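Local coordinates for protein probable starch synthase 4, chloroplastic/amyloplastic (Arabidopsis thaliana, PDB 6GNE) that belongs to the GT-B class of glycosyltransferase-like proteins, holding ADP and bound glycan in the cleft between its two Rossmann-like halves, at residues K298-S303 with Q340-G345; R308-G313 with R457-Y462; Y332-L337 with Y453-A458; F426-D431 with N439-Q444. One frame throughout, in Å; residues are numbered along the deposited sequence.

Interaction 1 (K298-S303 with Q340-G345). With ADP (adenosine-5'-diphosphate), chain F.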
# COMPACT_ATOMS: atom_id res chain seq x y z
N LYS A 298 25.86 15.06 0.57
CA LYS A 298 26.62 15.64 -0.54
C LYS A 298 25.69 15.94 -1.73
O LYS A 298 25.75 17.01 -2.32
CB LYS A 298 27.79 14.71 -0.90
CG LYS A 298 28.68 15.10 -2.04
CD LYS A 298 30.11 14.62 -1.81
CE LYS A 298 30.92 15.59 -0.90
NZ LYS A 298 32.41 15.39 -0.95
N GLN A 299 24.80 15.02 -2.08
CA GLN A 299 23.89 15.27 -3.19
C GLN A 299 22.95 16.45 -2.88
O GLN A 299 22.69 17.25 -3.75
CB GLN A 299 23.08 14.02 -3.56
CG GLN A 299 22.11 14.23 -4.71
CD GLN A 299 21.31 12.97 -5.01
OE1 GLN A 299 21.87 12.05 -5.59
NE2 GLN A 299 20.03 12.92 -4.61
N LEU A 300 22.45 16.54 -1.64
CA LEU A 300 21.45 17.56 -1.27
C LEU A 300 22.04 18.88 -0.82
O LEU A 300 21.31 19.86 -0.75
CB LEU A 300 20.53 17.02 -0.19
CG LEU A 300 19.70 15.81 -0.60
CD1 LEU A 300 18.87 15.34 0.57
CD2 LEU A 300 18.82 16.06 -1.82
N GLY A 301 23.34 18.91 -0.50
CA GLY A 301 23.98 20.12 0.02
C GLY A 301 23.78 20.31 1.51
O GLY A 301 23.83 21.44 1.98
N LEU A 302 23.56 19.21 2.24
CA LEU A 302 23.51 19.22 3.70
C LEU A 302 24.92 19.12 4.30
O LEU A 302 25.79 18.49 3.72
CB LEU A 302 22.69 18.06 4.21
CG LEU A 302 21.25 17.90 3.76
CD1 LEU A 302 20.76 16.51 4.13
CD2 LEU A 302 20.37 18.99 4.35
N SER A 303 25.12 19.71 5.46
CA SER A 303 26.42 19.71 6.12
C SER A 303 26.83 18.34 6.66
O SER A 303 26.05 17.65 7.30
CB SER A 303 26.41 20.71 7.28
OG SER A 303 27.63 20.68 8.00
N GLN A 340 19.32 16.72 11.56
CA GLN A 340 18.96 17.09 10.20
C GLN A 340 17.71 16.36 9.77
O GLN A 340 17.35 15.34 10.35
CB GLN A 340 20.10 16.75 9.25
CG GLN A 340 21.45 17.36 9.63
CD GLN A 340 22.59 16.95 8.71
OE1 GLN A 340 22.74 15.78 8.40
NE2 GLN A 340 23.40 17.91 8.29
N PHE A 341 17.02 16.89 8.77
CA PHE A 341 15.74 16.36 8.32
C PHE A 341 15.62 16.38 6.78
O PHE A 341 15.81 17.43 6.14
CB PHE A 341 14.62 17.19 8.93
CG PHE A 341 13.28 16.52 8.92
CD1 PHE A 341 12.52 16.44 7.77
CD2 PHE A 341 12.81 15.94 10.07
CE1 PHE A 341 11.30 15.79 7.76
CE2 PHE A 341 11.58 15.27 10.08
CZ PHE A 341 10.83 15.19 8.92
N VAL A 342 15.25 15.24 6.20
CA VAL A 342 14.99 15.10 4.78
C VAL A 342 13.57 14.59 4.58
O VAL A 342 13.26 13.50 5.03
CB VAL A 342 15.95 14.11 4.11
CG1 VAL A 342 15.62 13.95 2.65
CG2 VAL A 342 17.36 14.66 4.18
N LEU A 343 12.74 15.38 3.91
CA LEU A 343 11.38 14.99 3.58
C LEU A 343 11.31 14.70 2.09
O LEU A 343 11.75 15.50 1.26
CB LEU A 343 10.36 16.08 3.93
CG LEU A 343 8.90 15.86 3.53
CD1 LEU A 343 8.33 14.63 4.22
CD2 LEU A 343 8.07 17.04 3.92
N LEU A 344 10.73 13.55 1.76
CA LEU A 344 10.33 13.24 0.41
C LEU A 344 8.84 12.94 0.43
O LEU A 344 8.42 11.96 0.99
CB LEU A 344 11.12 12.04 -0.10
CG LEU A 344 10.77 11.53 -1.49
CD1 LEU A 344 10.94 12.64 -2.50
CD2 LEU A 344 11.70 10.35 -1.80
N GLY A 345 8.05 13.82 -0.16
CA GLY A 345 6.61 13.59 -0.20
C GLY A 345 5.90 14.60 -1.06
O GLY A 345 6.40 15.71 -1.24
PB ADP F . 0.26 4.48 1.71
O1B ADP F . -0.25 3.22 1.08
O2B ADP F . 0.94 5.46 0.80
O3B ADP F . -0.81 5.14 2.54
PA ADP F . 2.29 2.68 2.72
O1A ADP F . 3.32 2.84 3.80
O2A ADP F . 1.43 1.45 2.83
O3A ADP F . 1.42 4.04 2.74
O5' ADP F . 2.97 2.66 1.26
C5' ADP F . 3.79 3.72 0.79
C4' ADP F . 4.75 3.32 -0.35
O4' ADP F . 4.91 4.41 -1.26
C3' ADP F . 6.16 3.02 0.13
O3' ADP F . 6.78 2.14 -0.79
C2' ADP F . 6.85 4.36 0.05
O2' ADP F . 8.25 4.25 -0.07
C1' ADP F . 6.25 4.91 -1.21
N9 ADP F . 6.19 6.39 -1.25
C8 ADP F . 5.30 7.18 -0.63
N7 ADP F . 5.53 8.48 -0.95
C5 ADP F . 6.57 8.53 -1.79
C6 ADP F . 7.35 9.59 -2.51
N6 ADP F . 7.02 10.89 -2.36
N1 ADP F . 8.38 9.18 -3.30
C2 ADP F . 8.70 7.86 -3.42
N3 ADP F . 8.05 6.88 -2.79
C4 ADP F . 7.00 7.14 -1.98
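On one flank of the C-terminal Rossmann-like half, L300, which ends helix 287-300, and L302, just past it, rest against V342 of strand 340-346, whose far end reaches the ADP pocket. G301 takes positive phi (82°), a conformation that suits glycine, and turns the chain so that 300-303 runs nearly antiparallel to the start of the strand. Both leucines can then face the same valine. L300 meets V342 tip to tip, with L300 CD1 4.0 Å from V342 CG2. L302 comes across at a slant and brings its CD1 to 3.9 Å from that same V342 CG2.

Two residues earlier on the strand, at Q340, the contact becomes polar. Q340 sends its CG beside its own backbone N (chi1 -55°) and runs on extended, which carries the amide out to the chain beyond the helix. There Q340 NE2 donates to S303 O at 2.8 Å with an N-H...O angle of 152°, arriving in the carbonyl plane on a lone pair. The other end of the amide, OE1, accepts from R297 NE, so both ends of the group are tied and its rotation is fixed. L300 O accepts from R370 of edge strand 369-372, and S303 is backbone-bonded to D367 in the loop before it.

At the other end of the strand, G345 CA lies 3.5 Å from N6 of ADP and L344 CG 3.8 Å from its N1. A parallel strand flanked by helices, with its C-terminal end at the nucleotide, is typical of Rossmann-like domains, here the C-terminal one of a GT-B protein.

Interaction 2 (R308-G313 with R457-Y462); sequences RRPLVG and RAFNHY
Y462 is sandwiched between R308 and P310, and its side chain is worth following outward from CB. From the backbone, CB points toward segment 308-313, and with CG anti to the backbone N (chi1 176°) the ring is carried in between the arginine and the proline. CG lies between R308 NH2 on one face and P310 CB on the other. CD1 meets P310 CB at 3.7 Å, and CE1 next to it lies 3.7 Å from P310 N. Across the ring, CD2 lies beneath R308 NH2, which sits over the ring centre, and CE2 faces R308 NH1, 3.6 Å away. CZ of Y462 comes under the guanidinium carbon, 3.5 Å from R308 CZ, and the phenolic OH ends 3.6 Å from R308 NE.

The guanidinium lies flat on the ring, the two planes 4° apart, in a stacked cation-pi contact. P310 CB makes a CH-pi contact with the opposite face. R308 reaches this position by bending at chi2 and chi3, which folds its chain back over the tyrosine. Its charge has a second, long and weak, partner in E466.

P310 serves two rings at once. Its CG sits over a face of F459, 3.8 Å from the ring centroid, in another CH-pi contact, while V312 CG2 approaches the edge of that ring, 3.8 Å from F459 CZ.

Helix 448-464 is laid against the start of strand 311-317. W469 meets Y462 edge-to-face, K293 of helix 287-300 also touches that tyrosine, and L389 of the adjacent strand 389-392 packs on V312 and F459.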
# COMPACT_ATOMS: atom_id res chain seq x y z
N ARG A 308 27.97 12.18 14.16
CA ARG A 308 26.90 12.05 15.17
C ARG A 308 25.86 13.19 15.21
O ARG A 308 25.38 13.56 16.26
CB ARG A 308 27.53 11.83 16.56
CG ARG A 308 28.04 10.41 16.73
CD ARG A 308 26.93 9.47 17.22
NE ARG A 308 26.71 8.36 16.30
CZ ARG A 308 25.82 7.41 16.48
NH1 ARG A 308 25.68 6.49 15.54
NH2 ARG A 308 25.03 7.38 17.54
N ARG A 309 25.47 13.66 14.03
CA ARG A 309 24.25 14.42 13.90
C ARG A 309 23.23 13.46 13.26
O ARG A 309 23.45 12.99 12.16
CB ARG A 309 24.50 15.66 13.05
CG ARG A 309 23.40 16.67 13.14
CD ARG A 309 23.68 17.96 12.39
NE ARG A 309 23.97 19.09 13.27
CZ ARG A 309 23.11 20.04 13.68
NH1 ARG A 309 23.57 21.00 14.47
NH2 ARG A 309 21.81 20.07 13.34
N PRO A 310 22.14 13.13 13.98
CA PRO A 310 21.17 12.17 13.44
C PRO A 310 20.36 12.76 12.26
O PRO A 310 19.91 13.90 12.34
CB PRO A 310 20.27 11.87 14.64
CG PRO A 310 20.31 13.10 15.44
CD PRO A 310 21.70 13.65 15.28
N LEU A 311 20.24 11.99 11.19
CA LEU A 311 19.44 12.35 10.02
C LEU A 311 18.07 11.71 10.17
O LEU A 311 17.96 10.49 10.24
CB LEU A 311 20.12 11.86 8.74
CG LEU A 311 19.39 12.14 7.43
CD1 LEU A 311 19.39 13.63 7.14
CD2 LEU A 311 20.07 11.41 6.29
N VAL A 312 17.03 12.53 10.24
CA VAL A 312 15.65 12.06 10.36
C VAL A 312 15.06 12.10 8.97
O VAL A 312 15.11 13.12 8.30
CB VAL A 312 14.82 12.98 11.29
CG1 VAL A 312 13.37 12.50 11.35
CG2 VAL A 312 15.42 13.04 12.70
N GLY A 313 14.53 10.98 8.51
CA GLY A 313 13.89 10.91 7.19
C GLY A 313 12.39 10.71 7.32
O GLY A 313 11.87 10.23 8.35
N ARG A 457 13.66 11.01 23.27
CA ARG A 457 14.29 9.74 23.67
C ARG A 457 15.11 9.15 22.55
O ARG A 457 16.17 8.64 22.78
CB ARG A 457 13.28 8.73 24.22
CG ARG A 457 12.68 9.17 25.55
CD ARG A 457 11.67 8.18 26.11
NE ARG A 457 10.45 8.07 25.30
CZ ARG A 457 10.14 7.05 24.50
NH1 ARG A 457 9.03 7.09 23.80
NH2 ARG A 457 10.92 5.96 24.39
N ALA A 458 14.63 9.25 21.33
CA ALA A 458 15.35 8.73 20.19
C ALA A 458 16.67 9.47 19.98
O ALA A 458 17.70 8.84 19.77
CB ALA A 458 14.49 8.79 18.95
N PHE A 459 16.64 10.79 20.09
CA PHE A 459 17.87 11.61 19.99
C PHE A 459 18.85 11.33 21.12
O PHE A 459 20.04 11.22 20.87
CB PHE A 459 17.58 13.11 19.92
CG PHE A 459 17.31 13.61 18.53
CD1 PHE A 459 16.35 12.99 17.73
CD2 PHE A 459 18.01 14.68 18.02
CE1 PHE A 459 16.11 13.43 16.46
CE2 PHE A 459 17.77 15.15 16.74
CZ PHE A 459 16.81 14.52 15.96
N ASN A 460 18.34 11.19 22.34
CA ASN A 460 19.15 10.76 23.51
C ASN A 460 19.83 9.41 23.27
O ASN A 460 21.04 9.30 23.43
CB ASN A 460 18.30 10.68 24.80
CG ASN A 460 18.00 12.07 25.42
OD1 ASN A 460 18.34 13.14 24.85
ND2 ASN A 460 17.35 12.05 26.58
N HIS A 461 19.05 8.39 22.90
CA HIS A 461 19.59 7.05 22.61
C HIS A 461 20.67 7.10 21.53
O HIS A 461 21.73 6.51 21.70
CB HIS A 461 18.48 6.05 22.25
CG HIS A 461 17.81 5.42 23.43
ND1 HIS A 461 18.17 4.18 23.92
CD2 HIS A 461 16.79 5.86 24.23
CE1 HIS A 461 17.39 3.88 24.96
NE2 HIS A 461 16.55 4.88 25.17
N TYR A 462 20.42 7.84 20.44
CA TYR A 462 21.37 7.96 19.34
C TYR A 462 22.68 8.60 19.81
O TYR A 462 23.74 8.08 19.53
CB TYR A 462 20.76 8.74 18.16
CG TYR A 462 21.71 9.00 17.02
CD1 TYR A 462 22.54 10.12 17.01
CD2 TYR A 462 21.81 8.10 15.94
CE1 TYR A 462 23.42 10.34 15.96
CE2 TYR A 462 22.69 8.33 14.88
CZ TYR A 462 23.49 9.44 14.90
OH TYR A 462 24.38 9.68 13.88

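Interaction 3 (Y332-L337 with Y453-A458)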
# COMPACT_ATOMS: atom_id res chain seq x y z
N TYR A 332 10.88 21.16 12.46
CA TYR A 332 11.43 22.19 13.33
C TYR A 332 12.01 21.62 14.61
O TYR A 332 13.03 22.09 15.09
CB TYR A 332 10.39 23.29 13.65
CG TYR A 332 9.96 24.04 12.43
CD1 TYR A 332 10.70 25.09 11.96
CD2 TYR A 332 8.81 23.65 11.71
CE1 TYR A 332 10.30 25.78 10.83
CE2 TYR A 332 8.39 24.33 10.57
CZ TYR A 332 9.14 25.41 10.13
OH TYR A 332 8.78 26.13 9.02
N ARG A 333 11.37 20.60 15.16
CA ARG A 333 11.85 20.03 16.40
C ARG A 333 13.20 19.31 16.21
O ARG A 333 14.11 19.40 17.05
CB ARG A 333 10.81 19.06 16.97
CG ARG A 333 11.10 18.60 18.39
CD ARG A 333 11.24 19.80 19.32
NE ARG A 333 11.11 19.41 20.71
CZ ARG A 333 11.08 20.25 21.73
NH1 ARG A 333 11.17 21.56 21.53
NH2 ARG A 333 10.92 19.79 22.95
N THR A 334 13.30 18.58 15.10
CA THR A 334 14.50 17.88 14.73
C THR A 334 15.64 18.87 14.65
O THR A 334 16.73 18.60 15.17
CB THR A 334 14.33 17.17 13.38
OG1 THR A 334 13.41 16.09 13.52
CG2 THR A 334 15.65 16.64 12.88
N LEU A 335 15.40 19.97 13.96
CA LEU A 335 16.35 21.04 13.87
C LEU A 335 16.70 21.63 15.27
O LEU A 335 17.87 21.82 15.59
CB LEU A 335 15.77 22.11 12.96
CG LEU A 335 16.63 23.33 12.68
CD1 LEU A 335 17.90 22.90 11.97
CD2 LEU A 335 15.88 24.32 11.84
N GLU A 336 15.69 21.89 16.09
CA GLU A 336 15.90 22.42 17.43
C GLU A 336 16.79 21.50 18.29
O GLU A 336 17.65 21.97 19.04
CB GLU A 336 14.55 22.65 18.12
CG GLU A 336 14.64 23.31 19.48
CD GLU A 336 13.29 23.66 20.06
OE1 GLU A 336 12.24 23.20 19.55
OE2 GLU A 336 13.28 24.36 21.09
N LEU A 337 16.59 20.20 18.12
CA LEU A 337 17.31 19.18 18.88
C LEU A 337 18.72 18.88 18.32
O LEU A 337 19.41 18.03 18.88
CB LEU A 337 16.49 17.89 18.96
CG LEU A 337 15.64 17.61 20.21
CD1 LEU A 337 14.85 18.81 20.66
CD2 LEU A 337 14.67 16.46 19.94
N TYR A 453 8.24 13.65 23.19
CA TYR A 453 8.83 12.69 24.11
C TYR A 453 9.47 11.51 23.38
O TYR A 453 10.57 11.10 23.74
CB TYR A 453 7.81 12.22 25.16
CG TYR A 453 8.41 11.41 26.30
CD1 TYR A 453 9.50 11.92 27.04
CD2 TYR A 453 7.91 10.12 26.62
CE1 TYR A 453 10.06 11.18 28.08
CE2 TYR A 453 8.47 9.37 27.64
CZ TYR A 453 9.53 9.91 28.38
OH TYR A 453 10.10 9.20 29.41
N ALA A 454 8.82 10.98 22.35
CA ALA A 454 9.44 9.94 21.53
C ALA A 454 10.69 10.45 20.79
O ALA A 454 11.71 9.75 20.75
CB ALA A 454 8.45 9.36 20.54
N LEU A 455 10.62 11.64 20.22
CA LEU A 455 11.75 12.20 19.50
C LEU A 455 12.94 12.49 20.44
O LEU A 455 14.08 12.15 20.12
CB LEU A 455 11.33 13.45 18.74
CG LEU A 455 12.34 13.96 17.71
CD1 LEU A 455 12.35 13.09 16.48
CD2 LEU A 455 12.01 15.38 17.28
N GLU A 456 12.66 13.10 21.59
CA GLU A 456 13.66 13.37 22.63
C GLU A 456 14.40 12.08 23.00
O GLU A 456 15.63 12.06 22.98
CB GLU A 456 12.98 13.98 23.87
CG GLU A 456 13.86 14.26 25.09
CD GLU A 456 13.07 14.65 26.37
OE1 GLU A 456 11.92 14.18 26.57
OE2 GLU A 456 13.59 15.41 27.23
N ARG A 457 13.66 11.01 23.27
CA ARG A 457 14.29 9.74 23.67
C ARG A 457 15.11 9.15 22.55
O ARG A 457 16.17 8.64 22.78
CB ARG A 457 13.28 8.73 24.22
CG ARG A 457 12.68 9.17 25.55
CD ARG A 457 11.67 8.18 26.11
NE ARG A 457 10.45 8.07 25.30
CZ ARG A 457 10.14 7.05 24.50
NH1 ARG A 457 9.03 7.09 23.80
NH2 ARG A 457 10.92 5.96 24.39
N ALA A 458 14.63 9.25 21.33
CA ALA A 458 15.35 8.73 20.19
C ALA A 458 16.67 9.47 19.98
O ALA A 458 17.70 8.84 19.77
CB ALA A 458 14.49 8.79 18.95
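R333 and L455 meet through aliphatic carbon, while the flat groups of the two segments are turned to other partners. R333 NH1 turns back to its own helix and forms a salt bridge with E336 OE1 at 2.8 Å, its hydrogen bond weak. Across the gap, R333 NH2 and E456 OE2 stay 6.7 Å apart, not in contact, so any attraction would be long-range and probably slight. On helix 448-464, one face of the Y453 ring carries NE of R457, displaced toward the rim, while the tip of that arginine forms salt bridges with D427 and D429.

The joint itself is built round one methyl group. L455 sets CG anti to its backbone N (chi1 -168°), and CD2 projects between three side chains at and just beyond the end of helix 324-336. R333 CG lies 3.5 Å from L455 CD2, the arginine chain bending at chi2 (57°) as it crosses the leucine obliquely. L337 CD2 comes within 3.9 Å of L455 CD2 and also reaches the backbone beside it, 4.2 Å from E456 CA. T334 approaches at about a right angle, with T334 OG1 4.1 Å from L455 CD2; that hydroxyl is hydrogen-bonded to A330 O in its own helix.

Helices 324-336 and 448-464 therefore sit side by side on the sheet, joined over a small area at the end of the former. L455 also rests on I414 of strand 412-416, T334 and L337 continue onto F459 one helical turn farther along, and the L337 carbonyl accepts from K463 NZ.

Interaction 4 (F426-D431 with N439-Q444); sequences FDIDDD and NGFTFQ
F426, D427 and I428 hold segment 439-444 through five hydrogen bonds. T442 N donates to D427 OD2 at 3.0 Å, nearly straight at 169° and on the anti lone pair of an oxygen that R457 also engages. F426 N gives its hydrogen to N439 OD1 at 2.9 Å, and N439 ND2 is bound in turn to S424 O, which fixes the amide. The F426 carbonyl accepts twice, in its plane from N439 N at 2.9 Å and from above that plane from G440 N. I428 N closes the set with G440 O at 2.9 Å. A water bridges D427 N and T442 OG1.

Packing lies outside this polar core. I428 puts CG1 between its backbone N and carbonyl carbon (chi1 72°), and CD1 then reaches F441 CZ at 3.6 Å. The F426 ring turns an edge to N439 ND2, 4.2 Å from F426 CD2.

Within its own segment, D427 OD1 accepts from D429 N, forming an Asx turn inside the type I turn D427-D430. A single beta bridge, D427 to G440, thus joins the Asx/type I turn to the segment carrying edge strand 441-443 in the parallel sheet of the C-terminal Rossmann-like half.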
# COMPACT_ATOMS: atom_id res chain seq x y z
N PHE A 426 7.58 -1.19 18.21
CA PHE A 426 7.57 -1.44 19.64
C PHE A 426 8.70 -0.64 20.33
O PHE A 426 9.88 -0.83 20.05
CB PHE A 426 7.76 -2.93 19.88
CG PHE A 426 6.75 -3.79 19.20
CD1 PHE A 426 5.48 -4.01 19.78
CD2 PHE A 426 7.03 -4.38 17.98
CE1 PHE A 426 4.54 -4.80 19.15
CE2 PHE A 426 6.08 -5.17 17.31
CZ PHE A 426 4.84 -5.39 17.90
N ASP A 427 8.29 0.23 21.23
CA ASP A 427 9.19 1.12 21.97
C ASP A 427 10.24 0.37 22.81
O ASP A 427 9.89 -0.49 23.62
CB ASP A 427 8.35 2.04 22.89
CG ASP A 427 9.10 3.25 23.36
OD1 ASP A 427 9.82 3.15 24.38
OD2 ASP A 427 8.95 4.32 22.73
N ILE A 428 11.51 0.72 22.60
CA ILE A 428 12.63 0.12 23.36
C ILE A 428 12.67 0.48 24.86
O ILE A 428 13.30 -0.24 25.62
CB ILE A 428 14.02 0.39 22.73
CG1 ILE A 428 14.46 1.85 22.92
CG2 ILE A 428 14.01 0.01 21.26
CD1 ILE A 428 15.80 2.22 22.30
N ASP A 429 12.00 1.56 25.27
CA ASP A 429 11.89 1.92 26.69
C ASP A 429 10.63 1.37 27.42
O ASP A 429 10.50 1.59 28.60
CB ASP A 429 12.02 3.45 26.87
CG ASP A 429 13.41 4.01 26.41
OD1 ASP A 429 14.47 3.34 26.54
OD2 ASP A 429 13.45 5.17 25.91
N ASP A 430 9.75 0.63 26.76
CA ASP A 430 8.58 -0.01 27.45
C ASP A 430 8.94 -1.43 27.94
O ASP A 430 9.05 -2.38 27.15
CB ASP A 430 7.38 -0.05 26.49
CG ASP A 430 6.08 -0.57 27.14
OD1 ASP A 430 6.09 -1.02 28.31
OD2 ASP A 430 5.04 -0.54 26.45
N ASP A 431 9.10 -1.58 29.25
CA ASP A 431 9.48 -2.86 29.87
C ASP A 431 8.48 -3.98 29.59
O ASP A 431 8.89 -5.13 29.47
CB ASP A 431 9.63 -2.73 31.40
CG ASP A 431 10.74 -1.75 31.82
OD1 ASP A 431 11.36 -1.12 30.92
OD2 ASP A 431 10.99 -1.60 33.03
N ASN A 439 11.96 -2.44 18.80
CA ASN A 439 12.67 -2.03 17.58
C ASN A 439 12.66 -0.55 17.27
O ASN A 439 13.15 -0.17 16.22
CB ASN A 439 12.10 -2.79 16.37
CG ASN A 439 10.61 -2.53 16.17
OD1 ASN A 439 10.02 -1.63 16.80
ND2 ASN A 439 10.00 -3.31 15.28
N GLY A 440 12.12 0.29 18.14
CA GLY A 440 11.96 1.71 17.80
C GLY A 440 11.38 2.53 18.92
O GLY A 440 11.60 2.26 20.11
N PHE A 441 10.64 3.56 18.54
CA PHE A 441 10.05 4.50 19.49
C PHE A 441 8.63 4.80 19.10
O PHE A 441 8.36 5.00 17.93
CB PHE A 441 10.84 5.81 19.49
CG PHE A 441 12.27 5.63 19.90
CD1 PHE A 441 13.22 5.36 18.95
CD2 PHE A 441 12.63 5.75 21.21
CE1 PHE A 441 14.53 5.17 19.30
CE2 PHE A 441 13.96 5.58 21.59
CZ PHE A 441 14.91 5.26 20.62
N THR A 442 7.72 4.80 20.08
CA THR A 442 6.31 5.07 19.83
C THR A 442 5.74 6.14 20.73
O THR A 442 6.31 6.50 21.72
CB THR A 442 5.44 3.78 19.93
OG1 THR A 442 5.36 3.28 21.28
CG2 THR A 442 5.96 2.67 19.01
N PHE A 443 4.58 6.66 20.36
CA PHE A 443 3.79 7.54 21.24
C PHE A 443 2.30 7.33 20.99
O PHE A 443 1.90 6.89 19.91
CB PHE A 443 4.20 9.01 21.04
CG PHE A 443 3.94 9.55 19.67
CD1 PHE A 443 4.82 9.31 18.62
CD2 PHE A 443 2.83 10.34 19.43
CE1 PHE A 443 4.58 9.83 17.37
CE2 PHE A 443 2.56 10.86 18.16
CZ PHE A 443 3.44 10.60 17.13
N GLN A 444 1.49 7.66 21.99
CA GLN A 444 0.07 7.43 21.93
C GLN A 444 -0.68 8.61 21.28
O GLN A 444 -1.25 8.48 20.21
CB GLN A 444 -0.46 7.10 23.32
CG GLN A 444 -1.86 6.47 23.34
CD GLN A 444 -1.94 5.13 22.55
OE1 GLN A 444 -1.58 4.05 23.10
NE2 GLN A 444 -2.40 5.19 21.26
O HOH W 1 5.28 0.67 21.50

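In the fold
All four contacts belong to the C-terminal half and border its parallel sheet. Interactions 1 and 2 are buried and reach neighbouring strands, Q340 being backbone-paired with P310 and V312. Interactions 2 and 3 share helix 448-464, their centres about 8 Å apart, and merge where F459 meets T334 and L337. Interaction 1 combines aliphatic packing with a buried amide bond, 2 uses cation-pi and CH-pi contacts, 3 is aliphatic, and 4 rests on hydrogen bonds to backbone. Interactions 3 and 4 are only partly buried. R457 is common to 2 and 3 and reaches 4, while interaction 1, about 26 Å from 4 between centres, alone includes residues at the ADP.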